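Local coordinates for protein probable TonB-dependent receptor (PDB 4K3F) that binds selenomethionine in a pocket between two lobes and probably serves as a periplasmic methionine-binding lipoprotein for uptake, at residues A8-P11 against V12-E16; D208-A211 against M212-A216; L219-A222 against E223-Q226; V201-P204 against D205-D208; A87-S90 against K91-K94. All blocks are in the same frame, centred on the assembly; numbering follows the deposited sequence.

Interaction 1 of 5, residues A8-P11 against V12-E16; sequences AATP and VPHAE
The carbonyl oxygen of T10 takes the N-H of A15, with N and O 2.9 Å apart. The donor nitrogen sits almost straight out from the carbonyl (C=O...N 170°), yet its N-H is bent from the acceptor, at 140°. Donor and acceptor are five residues apart, one more than in an alpha-helix, and P11 O receives E16 N at 3.5 Å in a second, weak bond of the same span. The cis peptide between V12 and P13 lies within this wider pi-type turn, which opens helix 11-26 directly after strand 3-9, at the first junction of a beta-alpha-beta unit completed by strand 30-36. On the strand side the methyl of A9 packs against the new turn, its CB 4.2 Å from A15 CB and 3.9 Å from H14 CB. The side chains of T10 and H14 run side by side in the same direction. With chi1 at 39°, T10 places OG1 between its own N and carbonyl carbon, 2.9 Å from H14 ND1 and oblique to the ring. The other ring nitrogen, H14 NE2, is hydrogen-bonded to N198 OD1, while F56 meets the imidazole edge-to-face. H14 belongs to the pocket that holds selenomethionine, and its side chain touches that ligand.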
loop_
_atom_site.group_PDB
_atom_site.type_symbol
_atom_site.label_atom_id
_atom_site.label_comp_id
_atom_site.label_asym_id
_atom_site.label_seq_id
_atom_site.Cartn_x
_atom_site.Cartn_y
_atom_site.Cartn_z
ATOM N N ALA A 8 -10.741 9.191 4.901
ATOM C CA ALA A 8 -10.912 7.736 4.779
ATOM C C ALA A 8 -9.553 7.046 4.830
ATOM O O ALA A 8 -8.594 7.497 4.191
ATOM C CB ALA A 8 -11.556 7.419 3.451
ATOM N N ALA A 9 -9.476 5.914 5.516
ATOM C CA ALA A 9 -8.206 5.207 5.675
ATOM C C ALA A 9 -8.395 3.722 5.833
ATOM O O ALA A 9 -9.415 3.302 6.382
ATOM C CB ALA A 9 -7.491 5.719 6.895
ATOM N N THR A 10 -7.424 2.938 5.378
ATOM C CA THR A 10 -7.401 1.501 5.689
ATOM C C THR A 10 -6.966 1.369 7.165
ATOM O O THR A 10 -6.371 2.272 7.781
ATOM C CB THR A 10 -6.457 0.691 4.749
ATOM O OG1 THR A 10 -5.273 1.477 4.501
ATOM C CG2 THR A 10 -7.150 0.445 3.409
ATOM N N PRO A 11 -7.336 0.263 7.801
ATOM C CA PRO A 11 -7.216 0.262 9.266
ATOM C C PRO A 11 -5.787 0.254 9.795
ATOM O O PRO A 11 -5.512 0.916 10.788
ATOM C CB PRO A 11 -7.902 -1.055 9.661
ATOM C CG PRO A 11 -8.841 -1.324 8.560
ATOM C CD PRO A 11 -8.117 -0.889 7.328
ATOM N N VAL A 12 -4.884 -0.456 9.114
ATOM C CA VAL A 12 -3.519 -0.637 9.615
ATOM C C VAL A 12 -2.556 -0.558 8.440
ATOM O O VAL A 12 -2.689 -1.327 7.502
ATOM C CB VAL A 12 -3.310 -2.006 10.343
ATOM C CG1 VAL A 12 -1.890 -2.134 10.873
ATOM C CG2 VAL A 12 -4.297 -2.214 11.478
ATOM N N PRO A 13 -1.575 0.348 8.489
ATOM C CA PRO A 13 -1.243 1.304 9.538
ATOM C C PRO A 13 -2.007 2.611 9.517
ATOM O O PRO A 13 -1.910 3.376 10.478
ATOM C CB PRO A 13 0.243 1.585 9.268
ATOM C CG PRO A 13 0.340 1.526 7.793
ATOM C CD PRO A 13 -0.524 0.328 7.439
ATOM N N HIS A 14 -2.761 2.881 8.438
ATOM C CA HIS A 14 -3.185 4.248 8.158
ATOM C C HIS A 14 -4.077 4.862 9.220
ATOM O O HIS A 14 -3.826 5.962 9.686
ATOM C CB HIS A 14 -3.840 4.327 6.770
ATOM C CG HIS A 14 -2.998 3.716 5.702
ATOM N ND1 HIS A 14 -2.769 2.358 5.617
ATOM C CD2 HIS A 14 -2.264 4.285 4.724
ATOM C CE1 HIS A 14 -1.946 2.121 4.610
ATOM N NE2 HIS A 14 -1.627 3.274 4.047
ATOM N N ALA A 15 -5.117 4.150 9.626
ATOM C CA ALA A 15 -6.039 4.704 10.618
ATOM C C ALA A 15 -5.376 4.787 12.005
ATOM O O ALA A 15 -5.660 5.689 12.796
ATOM C CB ALA A 15 -7.342 3.910 10.658
ATOM N N GLU A 16 -4.429 3.890 12.271
ATOM C CA GLU A 16 -3.675 3.943 13.529
ATOM C C GLU A 16 -2.832 5.234 13.539
ATOM O O GLU A 16 -2.810 5.961 14.518
ATOM C CB GLU A 16 -2.795 2.705 13.692
ATOM C CG GLU A 16 -3.581 1.400 13.724
ATOM C CD GLU A 16 -2.750 0.183 14.150
ATOM O OE1 GLU A 16 -1.580 0.069 13.770
ATOM O OE2 GLU A 16 -3.312 -0.699 14.814
#

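Interaction 2 of 5, residues D208-A211 against M212-A216; sequences DSDA and MQKLA
S209 OG receives the backbone N-H of M212, a selenomethionine, at 3.3 Å from M212 N and 153° at the hydrogen. The same hydroxyl is also bonded to N206 O, so it both caps the helix and ties it to the preceding loop. Main-chain bonds carry on from the cap: Q213 N reaches S209 O at 3.0 Å, K214 N reaches D210 O and L215 N reaches A211 O. S209 is thus the N-cap of helix 210-218, whose inner face lays M212 and L215 on strands 3-9 and 198-202 of the six-stranded sheet. One turn on, K214 NZ forms a salt bridge with D210 OD2 at 2.8 Å, using the syn lone pair of that oxygen. D210 holds CG anti to its N (chi1 -180°) while the lysine chain runs extended to meet it. NZ has a second acceptor, E28 O; E3 OE1 lies near D210 OD2, a like-charge approach that the ammonium probably tempers. On the outer side, one water donates to D208 OD1 at 2.7 Å. A second lies 2.9 Å from D210 OD1 and 3.0 Å from Q213 OE1, with more acceptors around it than it has protons.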
loop_
_atom_site.group_PDB
_atom_site.type_symbol
_atom_site.label_atom_id
_atom_site.label_comp_id
_atom_site.label_asym_id
_atom_site.label_seq_id
_atom_site.Cartn_x
_atom_site.Cartn_y
_atom_site.Cartn_z
ATOM N N ASP A 208 -4.708 22.643 -0.647
ATOM C CA ASP A 208 -3.991 23.786 -0.101
ATOM C C ASP A 208 -4.809 24.549 0.918
ATOM O O ASP A 208 -4.541 25.718 1.212
ATOM C CB ASP A 208 -3.546 24.682 -1.240
ATOM C CG ASP A 208 -2.548 23.964 -2.165
ATOM O OD1 ASP A 208 -1.565 23.491 -1.640
ATOM O OD2 ASP A 208 -2.799 23.862 -3.366
ATOM N N SER A 209 -5.760 23.859 1.518
ATOM C CA SER A 209 -6.521 24.439 2.629
ATOM C C SER A 209 -5.689 24.433 3.907
ATOM O O SER A 209 -4.749 23.673 4.050
ATOM C CB SER A 209 -7.834 23.662 2.804
ATOM O OG SER A 209 -7.628 22.333 3.263
ATOM N N ASP A 210 -6.009 25.336 4.813
ATOM C CA ASP A 210 -5.319 25.393 6.100
ATOM C C ASP A 210 -5.329 24.037 6.817
ATOM O O ASP A 210 -4.302 23.560 7.296
ATOM C CB ASP A 210 -5.957 26.472 6.974
ATOM C CG ASP A 210 -5.281 26.594 8.335
ATOM O OD1 ASP A 210 -4.161 27.080 8.365
ATOM O OD2 ASP A 210 -5.875 26.167 9.347
ATOM N N ALA A 211 -6.483 23.412 6.922
ATOM C CA ALA A 211 -6.597 22.167 7.669
ATOM C C ALA A 211 -5.807 21.055 7.009
ATOM O O ALA A 211 -5.117 20.261 7.696
ATOM C CB ALA A 211 -8.053 21.752 7.754
HETATM N N MSE A 212 -5.892 20.988 5.666
HETATM C CA MSE A 212 -5.142 19.967 4.954
HETATM C C MSE A 212 -3.654 20.133 5.184
HETATM O O MSE A 212 -2.915 19.141 5.354
HETATM C CB MSE A 212 -5.489 19.957 3.474
HETATM C CG MSE A 212 -5.071 18.674 2.751
HETATM SE SE MSE A 212 -6.140 17.105 3.244
HETATM C CE MSE A 212 -7.821 17.838 2.561
ATOM N N GLN A 213 -3.178 21.371 5.167
ATOM C CA GLN A 213 -1.760 21.617 5.342
ATOM C C GLN A 213 -1.310 21.230 6.743
ATOM O O GLN A 213 -0.192 20.712 6.902
ATOM C CB GLN A 213 -1.398 23.088 5.124
ATOM C CG GLN A 213 -1.544 23.611 3.697
ATOM C CD GLN A 213 -1.222 25.143 3.582
ATOM O OE1 GLN A 213 -1.285 25.922 4.559
ATOM N NE2 GLN A 213 -0.861 25.556 2.379
ATOM N N LYS A 214 -2.143 21.514 7.739
ATOM C CA LYS A 214 -1.796 21.149 9.131
ATOM C C LYS A 214 -1.709 19.635 9.227
ATOM O O LYS A 214 -0.788 19.134 9.850
ATOM C CB LYS A 214 -2.824 21.697 10.068
ATOM C CG LYS A 214 -2.676 23.192 10.281
ATOM C CD LYS A 214 -3.816 23.796 11.055
ATOM C CE LYS A 214 -3.512 25.252 11.433
ATOM N NZ LYS A 214 -4.762 25.854 11.929
ATOM N N LEU A 215 -2.660 18.903 8.633
ATOM C CA LEU A 215 -2.553 17.430 8.646
ATOM C C LEU A 215 -1.288 16.944 7.981
ATOM O O LEU A 215 -0.589 16.091 8.522
ATOM C CB LEU A 215 -3.765 16.767 7.992
ATOM C CG LEU A 215 -3.759 15.217 7.885
ATOM C CD1 LEU A 215 -3.605 14.483 9.201
ATOM C CD2 LEU A 215 -5.029 14.719 7.205
ATOM N N ALA A 216 -1.004 17.451 6.768
ATOM C CA ALA A 216 0.214 17.089 6.047
ATOM C C ALA A 216 1.484 17.310 6.915
ATOM O O ALA A 216 2.374 16.455 6.977
ATOM C CB ALA A 216 0.302 17.848 4.708
HETATM O O HOH W 1 -0.270 23.723 0.708
HETATM O O HOH W 2 -1.699 25.863 7.507
#

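Interaction 3 of 5, residues L219-A222 against E223-Q226; sequences LHSA and EIKQ
The carboxylate of E223 is turned back over the start of its own helix, with OE1 3.5 Å from S221 CB. The glutamate folds this way through a bend at chi2 (79°), which brings its charged end beside the first turn, where the positive end of the helix dipole would probably suit it. The motif is an N-cap: S221 stands just ahead of helix 222-232, following the short link from helix 210-218. Its OG accepts from I224 N at 3.1 Å, with 155° at the hydrogen, and is also hydrogen-bonded to A218 O, so one hydroxyl spans the end of one helix and the beginning of the next. A chi1 near +60° sets that oxygen between the serine N and carbonyl carbon, facing the N-H. I224 N has a second, weak bond to S221 O. S221 O is better served by K225 N at 3.1 Å, a bond that begins the regular alpha-helical pattern, and Q226 N continues it by reaching A222 O at 3.0 Å. The hydroxyl also rests against the isoleucine, S221 OG lying 3.4 Å from I224 CG1. Beneath the cap, L219 and I224 both pack on helix 11-26, against V21. The contact buries L219 O without a polar partner in the model; I224 CG2 lies 4.0 Å from it.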
loop_
_atom_site.group_PDB
_atom_site.type_symbol
_atom_site.label_atom_id
_atom_site.label_comp_id
_atom_site.label_asym_id
_atom_site.label_seq_id
_atom_site.Cartn_x
_atom_site.Cartn_y
_atom_site.Cartn_z
ATOM N N LEU A 219 1.810 14.842 9.745
ATOM C CA LEU A 219 2.199 13.519 9.244
ATOM C C LEU A 219 3.677 13.430 8.923
ATOM O O LEU A 219 4.143 12.346 8.607
ATOM C CB LEU A 219 1.380 13.133 8.006
ATOM C CG LEU A 219 -0.098 12.839 8.304
ATOM C CD1 LEU A 219 -0.913 12.778 7.036
ATOM C CD2 LEU A 219 -0.237 11.538 9.032
ATOM N N HIS A 220 4.396 14.565 8.954
ATOM C CA HIS A 220 5.875 14.580 8.853
ATOM C C HIS A 220 6.527 14.879 10.202
ATOM O O HIS A 220 7.731 15.134 10.256
ATOM C CB HIS A 220 6.368 15.575 7.801
ATOM C CG HIS A 220 6.232 15.100 6.389
ATOM N ND1 HIS A 220 6.881 15.717 5.341
ATOM C CD2 HIS A 220 5.568 14.043 5.851
ATOM C CE1 HIS A 220 6.599 15.084 4.209
ATOM N NE2 HIS A 220 5.793 14.074 4.490
ATOM N N SER A 221 5.751 14.816 11.291
ATOM C CA SER A 221 6.252 15.221 12.596
ATOM C C SER A 221 7.198 14.155 13.145
ATOM O O SER A 221 7.116 12.965 12.803
ATOM C CB SER A 221 5.142 15.477 13.590
ATOM O OG SER A 221 4.470 14.289 13.898
ATOM N N ALA A 222 8.113 14.596 13.997
ATOM C CA ALA A 222 9.003 13.666 14.710
ATOM C C ALA A 222 8.215 12.661 15.534
ATOM O O ALA A 222 8.612 11.493 15.645
ATOM C CB ALA A 222 9.924 14.442 15.617
ATOM N N GLU A 223 7.063 13.100 16.063
ATOM C CA GLU A 223 6.232 12.234 16.905
ATOM C C GLU A 223 5.616 11.099 16.095
ATOM O O GLU A 223 5.551 9.978 16.568
ATOM C CB GLU A 223 5.165 13.064 17.604
ATOM C CG GLU A 223 5.747 14.006 18.657
ATOM C CD GLU A 223 6.357 15.272 18.093
ATOM O OE1 GLU A 223 6.057 15.650 16.945
ATOM O OE2 GLU A 223 7.170 15.895 18.805
ATOM N N ILE A 224 5.158 11.386 14.868
ATOM C CA ILE A 224 4.547 10.360 14.024
ATOM C C ILE A 224 5.619 9.416 13.521
ATOM O O ILE A 224 5.399 8.218 13.406
ATOM C CB ILE A 224 3.758 11.030 12.882
ATOM C CG1 ILE A 224 2.480 11.597 13.461
ATOM C CG2 ILE A 224 3.448 10.044 11.791
ATOM C CD1 ILE A 224 1.537 10.523 14.026
ATOM N N LYS A 225 6.826 9.951 13.298
ATOM C CA LYS A 225 7.935 9.111 12.854
ATOM C C LYS A 225 8.274 8.099 13.950
ATOM O O LYS A 225 8.413 6.912 13.702
ATOM C CB LYS A 225 9.155 9.957 12.473
ATOM C CG LYS A 225 10.404 9.156 12.177
ATOM C CD LYS A 225 11.558 10.093 11.853
ATOM C CE LYS A 225 11.706 10.260 10.372
ATOM N NZ LYS A 225 13.045 10.780 10.026
ATOM N N GLN A 226 8.329 8.579 15.189
ATOM C CA GLN A 226 8.599 7.710 16.318
ATOM C C GLN A 226 7.526 6.641 16.448
ATOM O O GLN A 226 7.845 5.467 16.681
ATOM C CB GLN A 226 8.682 8.532 17.621
ATOM C CG GLN A 226 8.866 7.725 18.915
ATOM C CD GLN A 226 10.093 6.846 18.897
ATOM O OE1 GLN A 226 11.151 7.297 18.474
ATOM N NE2 GLN A 226 9.963 5.584 19.360
#

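Interaction 4 of 5, residues V201-P204 against D205-D208; sequences VARP and DNKD
R203 grips the carboxylate of D205 side-on: NE meets OD2 at 2.8 Å and NH2 meets OD1 at 3.1 Å. Each oxygen offers its syn lone pair, the NE-H is nearly straight (168°), and OD2 lies in the guanidinium plane. The two flat groups are 29° apart and so nearly coplanar, a geometry that holds both against rotation. Over one face of the guanidinium lies the amide of N206, its ND2 3.6 Å from R203 NH2. With chi1 at 62°, N206 turns that amide back along the chain, where OD1 receives R203 N at 2.9 Å in the carbonyl plane and comes within 3.2 Å of A202 CB. ND2 is hydrogen-bonded to D53 O, and R203 NH1 to V47 O. This is the tight side of a turn that takes the chain off strand 198-202 towards helix 210-218. R203 O closes it by accepting twice: from K207 N at 3.0 Å, almost in line with the carbonyl, and from N206 N, which stands well above the carbonyl plane and completes a beta turn over 203-206. Around P204 O the contact is looser and wetter. P204 O has water where R203 O has amides: one water at 3.0 Å accepts in turn from D208 N, and a second donates to both P204 O and D208 OD2. K207 extends away from the turn, its NZ bonded to A76 O.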
loop_
_atom_site.group_PDB
_atom_site.type_symbol
_atom_site.label_atom_id
_atom_site.label_comp_id
_atom_site.label_asym_id
_atom_site.label_seq_id
_atom_site.Cartn_x
_atom_site.Cartn_y
_atom_site.Cartn_z
ATOM N N VAL A 201 -4.240 12.006 0.146
ATOM C CA VAL A 201 -4.838 12.363 -1.147
ATOM C C VAL A 201 -6.068 13.181 -0.870
ATOM O O VAL A 201 -6.847 12.895 0.067
ATOM C CB VAL A 201 -5.186 11.070 -1.973
ATOM C CG1 VAL A 201 -6.039 11.394 -3.198
ATOM C CG2 VAL A 201 -3.877 10.442 -2.402
ATOM N N ALA A 202 -6.251 14.210 -1.671
ATOM C CA ALA A 202 -7.422 15.070 -1.518
ATOM C C ALA A 202 -7.839 15.577 -2.866
ATOM O O ALA A 202 -7.650 14.865 -3.845
ATOM C CB ALA A 202 -7.090 16.175 -0.504
ATOM N N ARG A 203 -8.445 16.751 -2.934
ATOM C CA ARG A 203 -8.949 17.295 -4.193
ATOM C C ARG A 203 -8.280 18.630 -4.498
ATOM O O ARG A 203 -7.771 19.275 -3.598
ATOM C CB ARG A 203 -10.444 17.535 -4.045
ATOM C CG ARG A 203 -11.239 16.241 -3.852
ATOM C CD ARG A 203 -12.754 16.420 -3.985
ATOM N NE ARG A 203 -13.202 17.422 -3.034
ATOM C CZ ARG A 203 -13.679 17.191 -1.814
ATOM N NH1 ARG A 203 -13.995 15.958 -1.410
ATOM N NH2 ARG A 203 -13.933 18.221 -1.026
ATOM N N PRO A 204 -8.351 19.088 -5.759
ATOM C CA PRO A 204 -7.872 20.456 -6.000
ATOM C C PRO A 204 -8.437 21.507 -5.072
ATOM O O PRO A 204 -7.722 22.437 -4.701
ATOM C CB PRO A 204 -8.252 20.702 -7.455
ATOM C CG PRO A 204 -8.142 19.318 -8.073
ATOM C CD PRO A 204 -8.699 18.396 -7.013
ATOM N N ASP A 205 -9.696 21.374 -4.658
ATOM C CA ASP A 205 -10.343 22.373 -3.842
ATOM C C ASP A 205 -9.774 22.516 -2.443
ATOM O O ASP A 205 -9.837 23.612 -1.862
ATOM C CB ASP A 205 -11.865 22.213 -3.795
ATOM C CG ASP A 205 -12.334 20.869 -3.179
ATOM O OD1 ASP A 205 -12.338 20.674 -1.925
ATOM O OD2 ASP A 205 -12.713 20.003 -4.017
ATOM N N ASN A 206 -9.214 21.432 -1.918
ATOM C CA ASN A 206 -8.766 21.413 -0.510
ATOM C C ASN A 206 -7.336 21.022 -0.232
ATOM O O ASN A 206 -6.897 21.052 0.912
ATOM C CB ASN A 206 -9.745 20.624 0.359
ATOM C CG ASN A 206 -9.837 19.164 -0.061
ATOM O OD1 ASN A 206 -9.050 18.691 -0.892
ATOM N ND2 ASN A 206 -10.753 18.443 0.541
ATOM N N LYS A 207 -6.594 20.662 -1.260
ATOM C CA LYS A 207 -5.206 20.300 -1.066
ATOM C C LYS A 207 -4.437 21.390 -0.306
ATOM O O LYS A 207 -3.574 21.074 0.505
ATOM C CB LYS A 207 -4.542 20.057 -2.428
ATOM C CG LYS A 207 -3.032 20.006 -2.403
ATOM C CD LYS A 207 -2.491 19.326 -3.632
ATOM C CE LYS A 207 -0.952 19.402 -3.714
ATOM N NZ LYS A 207 -0.458 18.505 -4.819
ATOM N N ASP A 208 -4.708 22.643 -0.647
ATOM C CA ASP A 208 -3.991 23.786 -0.101
ATOM C C ASP A 208 -4.809 24.549 0.918
ATOM O O ASP A 208 -4.541 25.718 1.212
ATOM C CB ASP A 208 -3.546 24.682 -1.240
ATOM C CG ASP A 208 -2.548 23.964 -2.165
ATOM O OD1 ASP A 208 -1.565 23.491 -1.640
ATOM O OD2 ASP A 208 -2.799 23.862 -3.366
HETATM O O HOH W 3 -6.660 23.876 -2.312
HETATM O O HOH W 4 -5.061 22.771 -5.494
#

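Interaction 5 of 5, residues A87-S90 against K91-K94; sequences AYSS and KYKK
S89 OG is held by two backbone amides, Y92 N at 2.8 Å and K91 N at 3.0 Å. The conformation of the serine makes this possible: its backbone is extended, like the strand it follows, and with chi1 at 176° its hydroxyl swings away from its own N, into the bend where S90 and K91 turn the chain. There OG meets both N-H groups and is bonded as well to D166 O, so that one oxygen gathers the two successive amides of the turn and links them to the loop at D166. Its neighbour S90 takes the other course: chi1 of 70° tucks OG between N and carbonyl carbon, 3.7 Å from CG of the next lysine, K91. From that point the K91 chain runs fully extended, leading its ammonium away from the turn. The Y92 ring passes the serine; CD2 lies 3.9 Å from S89 OG, in an oblique approach, while E97, P99 and D166 flank the aromatic side chain. A water sits 3.1 Å from S89 O and 2.9 Å from Y92 O, bridging the two limbs of the bend, though it has more acceptors in reach than protons to give. The contact is at the surface, on the lobe built round the five-stranded sheet. There strand 86-88 leaves the sheet, and S89 OG accepts from K91 N, the amide two residues on, which defines an ST turn, and from Y92 N, the next amide, as well.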
loop_
_atom_site.group_PDB
_atom_site.type_symbol
_atom_site.label_atom_id
_atom_site.label_comp_id
_atom_site.label_asym_id
_atom_site.label_seq_id
_atom_site.Cartn_x
_atom_site.Cartn_y
_atom_site.Cartn_z
ATOM N N ALA A 87 6.680 -11.404 0.037
ATOM C CA ALA A 87 6.189 -12.696 -0.452
ATOM C C ALA A 87 6.113 -13.666 0.723
ATOM O O ALA A 87 7.084 -13.808 1.463
ATOM C CB ALA A 87 7.122 -13.224 -1.538
ATOM N N TYR A 88 4.952 -14.297 0.904
ATOM C CA TYR A 88 4.666 -15.145 2.033
ATOM C C TYR A 88 4.285 -16.523 1.556
ATOM O O TYR A 88 3.790 -16.701 0.456
ATOM C CB TYR A 88 3.529 -14.562 2.901
ATOM C CG TYR A 88 3.793 -13.155 3.357
ATOM C CD1 TYR A 88 3.390 -12.069 2.595
ATOM C CD2 TYR A 88 4.457 -12.895 4.539
ATOM C CE1 TYR A 88 3.654 -10.775 2.988
ATOM C CE2 TYR A 88 4.717 -11.597 4.931
ATOM C CZ TYR A 88 4.327 -10.539 4.155
ATOM O OH TYR A 88 4.572 -9.233 4.545
ATOM N N SER A 89 4.545 -17.518 2.395
ATOM C CA SER A 89 4.140 -18.875 2.086
ATOM C C SER A 89 3.788 -19.622 3.373
ATOM O O SER A 89 4.502 -19.528 4.346
ATOM C CB SER A 89 5.267 -19.635 1.395
ATOM O OG SER A 89 4.892 -20.992 1.167
ATOM N N SER A 90 2.691 -20.376 3.341
ATOM C CA SER A 90 2.354 -21.229 4.464
ATOM C C SER A 90 2.997 -22.605 4.309
ATOM O O SER A 90 2.924 -23.393 5.242
ATOM C CB SER A 90 0.833 -21.358 4.631
ATOM O OG SER A 90 0.281 -22.119 3.571
ATOM N N LYS A 91 3.624 -22.867 3.151
ATOM C CA LYS A 91 4.085 -24.219 2.758
ATOM C C LYS A 91 5.600 -24.332 2.547
ATOM O O LYS A 91 6.134 -25.442 2.612
ATOM C CB LYS A 91 3.381 -24.653 1.457
ATOM C CG LYS A 91 1.868 -24.763 1.592
ATOM C CD LYS A 91 1.143 -25.224 0.328
ATOM C CE LYS A 91 -0.358 -25.002 0.496
ATOM N NZ LYS A 91 -1.202 -25.706 -0.512
ATOM N N TYR A 92 6.283 -23.211 2.261
ATOM C CA TYR A 92 7.720 -23.215 1.971
ATOM C C TYR A 92 8.436 -22.148 2.781
ATOM O O TYR A 92 7.857 -21.100 3.117
ATOM C CB TYR A 92 7.967 -23.065 0.453
ATOM C CG TYR A 92 7.289 -24.165 -0.343
ATOM C CD1 TYR A 92 7.811 -25.453 -0.352
ATOM C CD2 TYR A 92 6.096 -23.945 -1.023
ATOM C CE1 TYR A 92 7.202 -26.477 -1.048
ATOM C CE2 TYR A 92 5.459 -24.987 -1.695
ATOM C CZ TYR A 92 6.028 -26.247 -1.706
ATOM O OH TYR A 92 5.429 -27.296 -2.365
ATOM N N LYS A 93 9.699 -22.424 3.114
ATOM C CA LYS A 93 10.504 -21.599 4.012
ATOM C C LYS A 93 11.477 -20.672 3.256
ATOM O O LYS A 93 11.883 -19.647 3.774
ATOM C CB LYS A 93 11.308 -22.519 4.938
ATOM N N LYS A 94 11.850 -21.046 2.035
ATOM C CA LYS A 94 12.720 -20.228 1.202
ATOM C C LYS A 94 12.361 -20.426 -0.268
ATOM O O LYS A 94 11.781 -21.448 -0.633
ATOM C CB LYS A 94 14.193 -20.553 1.466
ATOM C CG LYS A 94 14.525 -22.013 1.398
ATOM C CD LYS A 94 16.005 -22.263 1.683
ATOM C CE LYS A 94 16.271 -23.753 1.847
ATOM N NZ LYS A 94 17.710 -24.116 1.730
HETATM O O HOH W 5 7.369 -19.405 5.405
#

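All five contacts are local turns or caps that follow one another along the chain, separate except that interactions 4 and 2 overlap at D208; none crosses or encloses another. Interaction 1 comes first, at the step from strand 3-9 into helix 11-26. Interaction 5 follows, closing the bend after strand 86-88 in the other lobe, its centre about 42 Å from that of interaction 2. The chain then returns to the six-stranded sheet, where interaction 4 turns it off strand 198-202. From the shared residue interaction 2 starts helix 210-218; the two touch, M212 CE lying 3.6 Å from A202 CB. Interaction 3 adjoins interaction 2 in sequence and begins helix 222-232, which flanks helix 11-26.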